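Local coordinates for glycoside hydrolase, family 11\:clostridium cellulosome enzyme, dockerin type i\:polysaccharide (Clostridium thermocellum, PDB 2C79), which removes acetyl groups from xylan as an acetyl xylan esterase of the polysaccharide deacetylase (NodB homology) family, probably at the metal ion it binds, at residues 61-66 / 81-86; 13-18 / 36-41. All blocks are in the same frame, centred on the assembly; numbering follows the deposited sequence. Where two conformers were deposited one is given.

From the N terminus, strand 6-12 leads into 13-18, the chain runs through helix 17-30, and strand 35-38 returns parallel to strand 6-12: contact 2 closes this beta-alpha-beta loop. After helix 48-56, contact 1 opens within strand 60-63 and closes a shorter, mostly non-helical loop onto helix 76-94. The loops are in series and neither encloses the other. Strands 35-38 and 60-63 are sheet neighbours, probably hydrogen-bonded from Gly-62 to Phe-36 and from His-64 to Val-38. Each contact also delivers a cobalt ligand, Asp-13 from contact 2 and His-64 from contact 1, so that the ends of two strands of one sheet, far apart in sequence, share one metal.

Contact 1 (61-66 / 81-86); sequences IGNHSW and KSIADT. With CO (cobalt (II) ion), chain B.
Trp-66 brings the CE3/CZ3 side of its indole against Asp-85, CE3 lying 3.6 Å from Asp-85 CB. The oxygen Thr-86 OG1 lies near the ring plane, at its edge. With CG anti to the backbone N (chi1 -174°), the indole is swung into this position, while the Trp-66 main-chain N gives a nearly straight bond (173°) to Ser-82 OG at 3.0 Å. Thr-86 OG1 also lies close to that N, at an angle too poor for a hydrogen bond; it donates instead to Ser-82 O at 2.8 Å, an acceptor it shares with Thr-86 N.

Asn-63 carries the other half of the contact. Its ND2 donates to Ile-83 O over 3.1 Å, meeting a lone pair in the carbonyl plane with the acceptor only 5° out of the amide plane; Asn-87 OD1 takes a second bond from ND2. At the other corner of the amide, Asn-63 OD1 receives Ser-65 N at 2.8 Å, forming an Asx turn. Both amide ends are therefore engaged, which fixes the flip, and Thr-86 CG2 covers one face, 3.7 Å from Asn-63 CG.

His-64 leaves the turned backbone pointing away from the helix; its NE2 binds cobalt at 2.2 Å and its ND1 bonds to Arg-102 O. A histidine at the end of a core strand, contributing to a divalent metal site, is characteristic of the NodB-type deacetylase fold.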
ATOM      1  N   ILE A  61      -5.736  -2.557  -5.039  1.00  5.53           N
ATOM      2  CA  ILE A  61      -4.564  -1.971  -5.661  1.00  6.00           C
ATOM      3  C   ILE A  61      -4.718  -0.453  -5.642  1.00  6.08           C
ATOM      4  O   ILE A  61      -5.752   0.067  -6.082  1.00  6.72           O
ATOM      5  CB  ILE A  61      -4.376  -2.467  -7.106  1.00  5.69           C
ATOM      6  CG1 ILE A  61      -4.157  -4.004  -7.108  1.00  7.23           C
ATOM      7  CG2 ILE A  61      -3.166  -1.785  -7.746  1.00  8.17           C
ATOM      8  CD1 ILE A  61      -4.125  -4.594  -8.527  1.00  8.37           C
ATOM      9  N   GLY A  62      -3.671   0.224  -5.164  1.00  5.48           N
ATOM     10  CA  GLY A  62      -3.611   1.678  -5.224  1.00  5.90           C
ATOM     11  C   GLY A  62      -2.411   2.133  -6.040  1.00  4.90           C
ATOM     12  O   GLY A  62      -1.652   1.313  -6.600  1.00  5.58           O
ATOM     13  N   ASN A  63      -2.231   3.454  -6.130  1.00  5.00           N
ATOM     14  CA  ASN A  63      -1.273   4.054  -7.073  1.00  4.57           C
ATOM     15  C   ASN A  63      -0.060   4.611  -6.281  1.00  5.18           C
ATOM     16  O   ASN A  63      -0.272   5.405  -5.338  1.00  6.80           O
ATOM     17  CB  ASN A  63      -2.021   5.202  -7.776  1.00  5.79           C
ATOM     18  CG  ASN A  63      -1.279   5.806  -8.962  1.00  5.92           C
ATOM     19  OD1 ASN A  63      -0.090   6.119  -8.876  1.00  8.04           O
ATOM     20  ND2 ASN A  63      -1.996   6.019 -10.083  1.00  7.30           N
ATOM     21  N   HIS A  64       1.156   4.152  -6.622  1.00  4.81           N
ATOM     22  CA  HIS A  64       2.381   4.681  -5.986  1.00  4.82           C
ATOM     23  C   HIS A  64       3.241   5.393  -7.039  1.00  5.42           C
ATOM     24  O   HIS A  64       4.469   5.477  -6.902  1.00  6.44           O
ATOM     25  CB  HIS A  64       3.151   3.545  -5.273  1.00  5.61           C
ATOM     26  CG  HIS A  64       4.236   3.983  -4.326  1.00  5.87           C
ATOM     27  ND1 HIS A  64       4.130   5.080  -3.475  1.00  6.69           N
ATOM     28  CD2 HIS A  64       5.410   3.372  -4.000  1.00  7.29           C
ATOM     29  CE1 HIS A  64       5.224   5.146  -2.711  1.00  6.18           C
ATOM     30  NE2 HIS A  64       6.016   4.120  -3.006  1.00  6.11           N
ATOM     31  N   SER A  65       2.599   5.895  -8.091  1.00  4.75           N
ATOM     32  CA  SER A  65       3.284   6.686  -9.115  1.00  5.27           C
ATOM     33  C   SER A  65       3.894   5.801 -10.202  1.00  4.82           C
ATOM     34  O   SER A  65       4.011   4.589 -10.025  1.00  5.50           O
ATOM     35  CB  SER A  65       4.366   7.563  -8.480  1.00  6.84           C
ATOM     36  OG  SER A  65       5.658   7.047  -8.742  1.00  6.89           O
ATOM     37  N   TRP A  66       4.283   6.405 -11.324  1.00  5.51           N
ATOM     38  CA  TRP A  66       4.932   5.648 -12.392  1.00  5.73           C
ATOM     39  C   TRP A  66       6.309   5.122 -12.002  1.00  5.71           C
ATOM     40  O   TRP A  66       6.764   4.092 -12.521  1.00  6.21           O
ATOM     41  CB  TRP A  66       5.069   6.540 -13.630  1.00  6.31           C
ATOM     42  CG  TRP A  66       5.606   5.798 -14.829  1.00  6.77           C
ATOM     43  CD1 TRP A  66       6.856   5.887 -15.365  1.00  8.27           C
ATOM     44  CD2 TRP A  66       4.916   4.783 -15.585  1.00  7.75           C
ATOM     45  NE1 TRP A  66       6.966   5.060 -16.447  1.00  9.59           N
ATOM     46  CE2 TRP A  66       5.806   4.339 -16.594  1.00  8.13           C
ATOM     47  CE3 TRP A  66       3.612   4.250 -15.539  1.00  8.31           C
ATOM     48  CZ2 TRP A  66       5.443   3.344 -17.526  1.00 10.29           C
ATOM     49  CZ3 TRP A  66       3.269   3.232 -16.444  1.00 10.39           C
ATOM     50  CH2 TRP A  66       4.192   2.796 -17.421  1.00 11.89           C
ATOM     51  N   LYS A  81       0.780  12.914 -15.771  1.00  8.31           N
ATOM     52  CA  LYS A  81       1.262  11.796 -16.612  1.00  8.30           C
ATOM     53  C   LYS A  81       1.605  10.572 -15.759  1.00  7.11           C
ATOM     54  O   LYS A  81       1.255   9.430 -16.073  1.00  8.55           O
ATOM     55  CB  LYS A  81       2.467  12.207 -17.455  1.00  9.80           C
ATOM     56  CG  LYS A  81       3.016  11.088 -18.306  1.00 11.87           C
ATOM     57  CD  LYS A  81       4.119  11.590 -19.240  1.00 14.02           C
ATOM     58  CE  LYS A  81       4.821  10.428 -19.955  1.00 18.38           C
ATOM     59  NZ  LYS A  81       3.854   9.568 -20.701  1.00 21.40           N
ATOM     60  N   SER A  82       2.338  10.822 -14.678  1.00  7.55           N
ATOM     61  CA  SER A  82       2.772   9.721 -13.800  1.00  6.42           C
ATOM     62  C   SER A  82       1.561   8.948 -13.216  1.00  7.51           C
ATOM     63  O   SER A  82       1.523   7.715 -13.248  1.00  8.16           O
ATOM     64  CB  SER A  82       3.629  10.330 -12.680  1.00  6.67           C
ATOM     65  OG  SER A  82       4.032   9.314 -11.789  1.00  6.87           O
ATOM     66  N   ILE A  83       0.569   9.683 -12.712  0.50  7.59           N
ATOM     67  CA  ILE A  83      -0.643   9.049 -12.139  0.50  8.21           C
ATOM     68  C   ILE A  83      -1.532   8.377 -13.206  0.50  8.31           C
ATOM     69  O   ILE A  83      -2.071   7.287 -12.962  0.50  7.39           O
ATOM     70  CB  ILE A  83      -1.464  10.049 -11.293  0.50  8.51           C
ATOM     71  CG1 ILE A  83      -0.958  10.078  -9.834  0.50 12.07           C
ATOM     72  CG2 ILE A  83      -2.946   9.625 -11.257  0.50  8.11           C
ATOM     73  CD1 ILE A  83       0.482  10.371  -9.626  0.50 14.38           C
ATOM     74  N   ALA A  84      -1.727   9.038 -14.356  1.00  8.09           N
ATOM     75  CA  ALA A  84      -2.603   8.496 -15.394  1.00  8.46           C
ATOM     76  C   ALA A  84      -2.008   7.259 -16.017  1.00  8.83           C
ATOM     77  O   ALA A  84      -2.714   6.265 -16.244  1.00 10.67           O
ATOM     78  CB  ALA A  84      -2.902   9.538 -16.469  1.00  8.81           C
ATOM     79  N   ASP A  85      -0.717   7.300 -16.291  1.00  7.59           N
ATOM     80  CA  ASP A  85      -0.069   6.135 -16.924  1.00  8.30           C
ATOM     81  C   ASP A  85      -0.120   4.927 -15.992  1.00  8.06           C
ATOM     82  O   ASP A  85      -0.264   3.770 -16.462  1.00  9.44           O
ATOM     83  CB  ASP A  85       1.390   6.469 -17.304  1.00  9.52           C
ATOM     84  CG  ASP A  85       1.483   7.383 -18.525  1.00 10.64           C
ATOM     85  OD1 ASP A  85       0.426   7.751 -19.114  1.00 13.14           O
ATOM     86  OD2 ASP A  85       2.632   7.805 -18.889  1.00 12.36           O
ATOM     87  N   THR A  86       0.048   5.176 -14.675  1.00  7.39           N
ATOM     88  CA  THR A  86      -0.023   4.083 -13.702  1.00  6.95           C
ATOM     89  C   THR A  86      -1.449   3.531 -13.631  1.00  7.12           C
ATOM     90  O   THR A  86      -1.655   2.301 -13.632  1.00  8.35           O
ATOM     91  CB  THR A  86       0.477   4.601 -12.339  1.00  7.17           C
ATOM     92  OG1 THR A  86       1.845   5.013 -12.528  1.00  6.74           O
ATOM     93  CG2 THR A  86       0.467   3.450 -11.294  1.00  6.87           C
TER
HETATM   94 CO    CO B1685       8.026   3.731  -2.307  1.00  7.24          CO
HETATM   95  O   HOH W   1      10.063   3.435  -1.804  1.00  9.97           O
HETATM   96  O   HOH W   2       8.833   4.621  -4.006  1.00  9.78           O
HETATM   97  O   HOH W   3       8.139   5.739  -1.304  1.00 10.19           O
HETATM   98  O   HOH W   4       7.514   3.191  -0.363  1.00  9.07           O

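Contact 2 (13-18 / 36-41); sequences DGPDNV and FMVVGQ. With CO (cobalt (II) ion), chain B.
The flat cis peptide between Gly-14 and Pro-15 has Val-38 on one side of its plane and Val-39 on the other: Val-38 CB lies 3.5 Å and Val-39 CB 3.9 Å from Gly-14 O. At its oxygen edge Gly-14 O accepts Val-39 N over 2.9 Å, approached almost along the C=O axis (173°), while Val-38 CA makes a CH...O contact with the same oxygen. The two segments belong to a beta-alpha-beta crossover, and the Asp-Asp-Gly-Pro sequence ending at Pro-15 is the first signature motif of the NodB deacetylase family.

The proline ring meets the strand through one corner, its CD 4.0 Å from Val-38 CB, and Val-43, Thr-47 and Ile-51 also touch it. With CG1 of Val-39 opposite the backbone N (chi1 173°), CG2 is left anti to the carbonyl carbon and comes up to Asp-13 CA. There the bonding slackens: Asp-13 N reaches Met-37 O only weakly, at 3.3 Å, as the chain turns a corner with a positive phi of 104°.

At this corner Asp-13 CB points away from 36-41, and the carboxylate beyond it reaches the metal, which His-64 and four waters also bind. Asp-13 O is held by Tyr-68 OH, and OD2 has a weak bond from Gln-158. The two carboxylate oxygens divide the work: Asp-13 OD1 binds cobalt at 2.3 Å, while Asp-13 OD2 accepts from the metal-bound water 1 at 2.9 Å.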
ATOM      1  N   ASP A  13       5.776  -0.715  -3.588  1.00  5.11           N
ATOM      2  CA  ASP A  13       7.065  -0.741  -4.272  1.00  5.48           C
ATOM      3  C   ASP A  13       7.149  -1.905  -5.255  1.00  6.11           C
ATOM      4  O   ASP A  13       8.214  -2.199  -5.799  1.00  7.44           O
ATOM      5  CB  ASP A  13       8.209  -0.818  -3.259  1.00  5.52           C
ATOM      6  CG  ASP A  13       8.786   0.545  -2.927  1.00  6.72           C
ATOM      7  OD1 ASP A  13       8.047   1.546  -3.034  1.00  6.31           O
ATOM      8  OD2 ASP A  13       9.977   0.615  -2.560  1.00  8.92           O
ATOM      9  N   GLY A  14       6.016  -2.561  -5.475  1.00  5.36           N
ATOM     10  CA  GLY A  14       5.919  -3.647  -6.428  1.00  6.12           C
ATOM     11  C   GLY A  14       5.067  -3.270  -7.624  1.00  5.07           C
ATOM     12  O   GLY A  14       4.747  -2.089  -7.817  1.00  5.93           O
ATOM     13  N   PRO A  15       4.679  -4.253  -8.436  1.00  5.72           N
ATOM     14  CA  PRO A  15       4.824  -5.695  -8.199  1.00  5.88           C
ATOM     15  C   PRO A  15       6.168  -6.239  -8.612  1.00  5.76           C
ATOM     16  O   PRO A  15       6.773  -5.779  -9.604  1.00  7.00           O
ATOM     17  CB  PRO A  15       3.742  -6.293  -9.110  1.00  6.89           C
ATOM     18  CG  PRO A  15       3.683  -5.330 -10.302  1.00  7.66           C
ATOM     19  CD  PRO A  15       3.823  -3.952  -9.603  1.00  6.66           C
ATOM     20  N   ASP A  16       6.565  -7.293  -7.915  1.00  5.76           N
ATOM     21  CA  ASP A  16       7.734  -8.083  -8.320  1.00  6.17           C
ATOM     22  C   ASP A  16       7.300  -9.533  -8.256  1.00  6.24           C
ATOM     23  O   ASP A  16       6.848 -10.004  -7.212  1.00  6.00           O
ATOM     24  CB  ASP A  16       8.892  -7.808  -7.337  1.00  7.06           C
ATOM     25  CG  ASP A  16      10.169  -8.558  -7.717  1.00  8.06           C
ATOM     26  OD1 ASP A  16      10.288  -9.757  -7.398  1.00  9.36           O
ATOM     27  OD2 ASP A  16      11.057  -7.956  -8.370  1.00 12.81           O
ATOM     28  N   ASN A  17       7.437 -10.255  -9.381  1.00  5.71           N
ATOM     29  CA  ASN A  17       6.912 -11.627  -9.402  1.00  5.83           C
ATOM     30  C   ASN A  17       7.425 -12.485  -8.244  1.00  6.76           C
ATOM     31  O   ASN A  17       6.671 -13.274  -7.682  1.00  9.17           O
ATOM     32  CB  ASN A  17       7.269 -12.321 -10.705  1.00  6.37           C
ATOM     33  CG  ASN A  17       6.376 -11.860 -11.871  1.00  6.19           C
ATOM     34  OD1 ASN A  17       5.175 -11.592 -11.667  1.00  8.01           O
ATOM     35  ND2 ASN A  17       6.940 -11.742 -13.068  1.00  7.85           N
ATOM     36  N   VAL A  18       8.694 -12.317  -7.886  1.00  6.22           N
ATOM     37  CA  VAL A  18       9.253 -13.145  -6.814  1.00  6.85           C
ATOM     38  C   VAL A  18       8.884 -12.543  -5.439  1.00  7.08           C
ATOM     39  O   VAL A  18       8.288 -13.233  -4.587  1.00  7.69           O
ATOM     40  CB  VAL A  18      10.775 -13.312  -6.942  1.00  7.39           C
ATOM     41  CG1 VAL A  18      11.314 -14.098  -5.713  1.00  9.53           C
ATOM     42  CG2 VAL A  18      11.124 -14.056  -8.310  1.00  8.91           C
ATOM     43  N   PHE A  36      -2.080  -3.099  -2.116  1.00  4.72           N
ATOM     44  CA  PHE A  36      -0.762  -2.957  -2.753  1.00  5.15           C
ATOM     45  C   PHE A  36      -0.715  -1.632  -3.506  1.00  5.13           C
ATOM     46  O   PHE A  36      -1.575  -1.392  -4.386  1.00  5.84           O
ATOM     47  CB  PHE A  36      -0.508  -4.118  -3.706  1.00  4.70           C
ATOM     48  CG  PHE A  36      -0.318  -5.424  -2.975  1.00  4.58           C
ATOM     49  CD1 PHE A  36      -1.436  -6.178  -2.585  1.00  6.28           C
ATOM     50  CD2 PHE A  36       0.950  -5.879  -2.618  1.00  6.49           C
ATOM     51  CE1 PHE A  36      -1.270  -7.358  -1.883  1.00  7.09           C
ATOM     52  CE2 PHE A  36       1.095  -7.067  -1.933  1.00  5.79           C
ATOM     53  CZ  PHE A  36       0.000  -7.780  -1.521  1.00  6.66           C
ATOM     54  N   MET A  37       0.257  -0.777  -3.138  1.00  4.81           N
ATOM     55  CA  MET A  37       0.407   0.563  -3.792  1.00  5.51           C
ATOM     56  C   MET A  37       1.508   0.356  -4.815  1.00  4.98           C
ATOM     57  O   MET A  37       2.683   0.181  -4.466  1.00  5.29           O
ATOM     58  CB  MET A  37       0.781   1.658  -2.779  1.00  5.58           C
ATOM     59  CG  MET A  37      -0.160   1.689  -1.546  1.00  6.86           C
ATOM     60  SD  MET A  37      -1.931   1.951  -1.931  1.00  8.29           S
ATOM     61  CE  MET A  37      -1.917   3.700  -2.338  1.00  9.50           C
ATOM     62  N   VAL A  38       1.114   0.229  -6.081  1.00  5.15           N
ATOM     63  CA  VAL A  38       2.034  -0.285  -7.134  1.00  4.78           C
ATOM     64  C   VAL A  38       2.655   0.837  -7.961  1.00  5.45           C
ATOM     65  O   VAL A  38       2.108   1.948  -8.068  1.00  5.76           O
ATOM     66  CB  VAL A  38       1.325  -1.310  -8.033  1.00  5.41           C
ATOM     67  CG1 VAL A  38       0.783  -2.535  -7.241  1.00  7.59           C
ATOM     68  CG2 VAL A  38       0.207  -0.654  -8.827  1.00  8.77           C
ATOM     69  N   VAL A  39       3.804   0.512  -8.536  1.00  5.15           N
ATOM     70  CA  VAL A  39       4.611   1.485  -9.290  1.00  5.30           C
ATOM     71  C   VAL A  39       4.411   1.137 -10.769  1.00  4.60           C
ATOM     72  O   VAL A  39       4.624  -0.011 -11.203  1.00  6.26           O
ATOM     73  CB  VAL A  39       6.077   1.404  -8.841  1.00  4.61           C
ATOM     74  CG1 VAL A  39       6.953   2.264  -9.725  1.00  7.45           C
ATOM     75  CG2 VAL A  39       6.154   1.849  -7.397  1.00  7.01           C
ATOM     76  N   GLY A  40       3.940   2.125 -11.550  1.00  5.91           N
ATOM     77  CA  GLY A  40       3.518   1.841 -12.929  1.00  5.99           C
ATOM     78  C   GLY A  40       4.576   1.186 -13.804  1.00  6.06           C
ATOM     79  O   GLY A  40       4.290   0.285 -14.620  1.00  7.97           O
ATOM     80  N   GLN A  41       5.833   1.617 -13.663  1.00  6.61           N
ATOM     81  CA  GLN A  41       6.985   1.033 -14.406  0.50  7.94           C
ATOM     82  C   GLN A  41       7.087  -0.471 -14.272  1.00  8.76           C
ATOM     83  O   GLN A  41       7.697  -1.173 -15.104  1.00 12.32           O
ATOM     84  CB  GLN A  41       8.303   1.635 -13.892  0.50  7.67           C
ATOM     85  CG  GLN A  41       8.676   2.908 -14.660  0.50  8.24           C
ATOM     86  CD  GLN A  41       9.902   3.641 -14.125  0.50  8.62           C
ATOM     87  OE1 GLN A  41      10.295   3.458 -12.982  0.50  6.94           O
ATOM     88  NE2 GLN A  41      10.529   4.450 -14.975  0.50  7.24           N
TER
HETATM   89 CO    CO B1685       8.026   3.731  -2.307  1.00  7.24          CO
HETATM   90  O   HOH W   1      10.063   3.435  -1.804  1.00  9.97           O
HETATM   91  O   HOH W   2       8.833   4.621  -4.006  1.00  9.78           O
HETATM   92  O   HOH W   3       8.139   5.739  -1.304  1.00 10.19           O
HETATM   93  O   HOH W   4       7.514   3.191  -0.363  1.00  9.07           O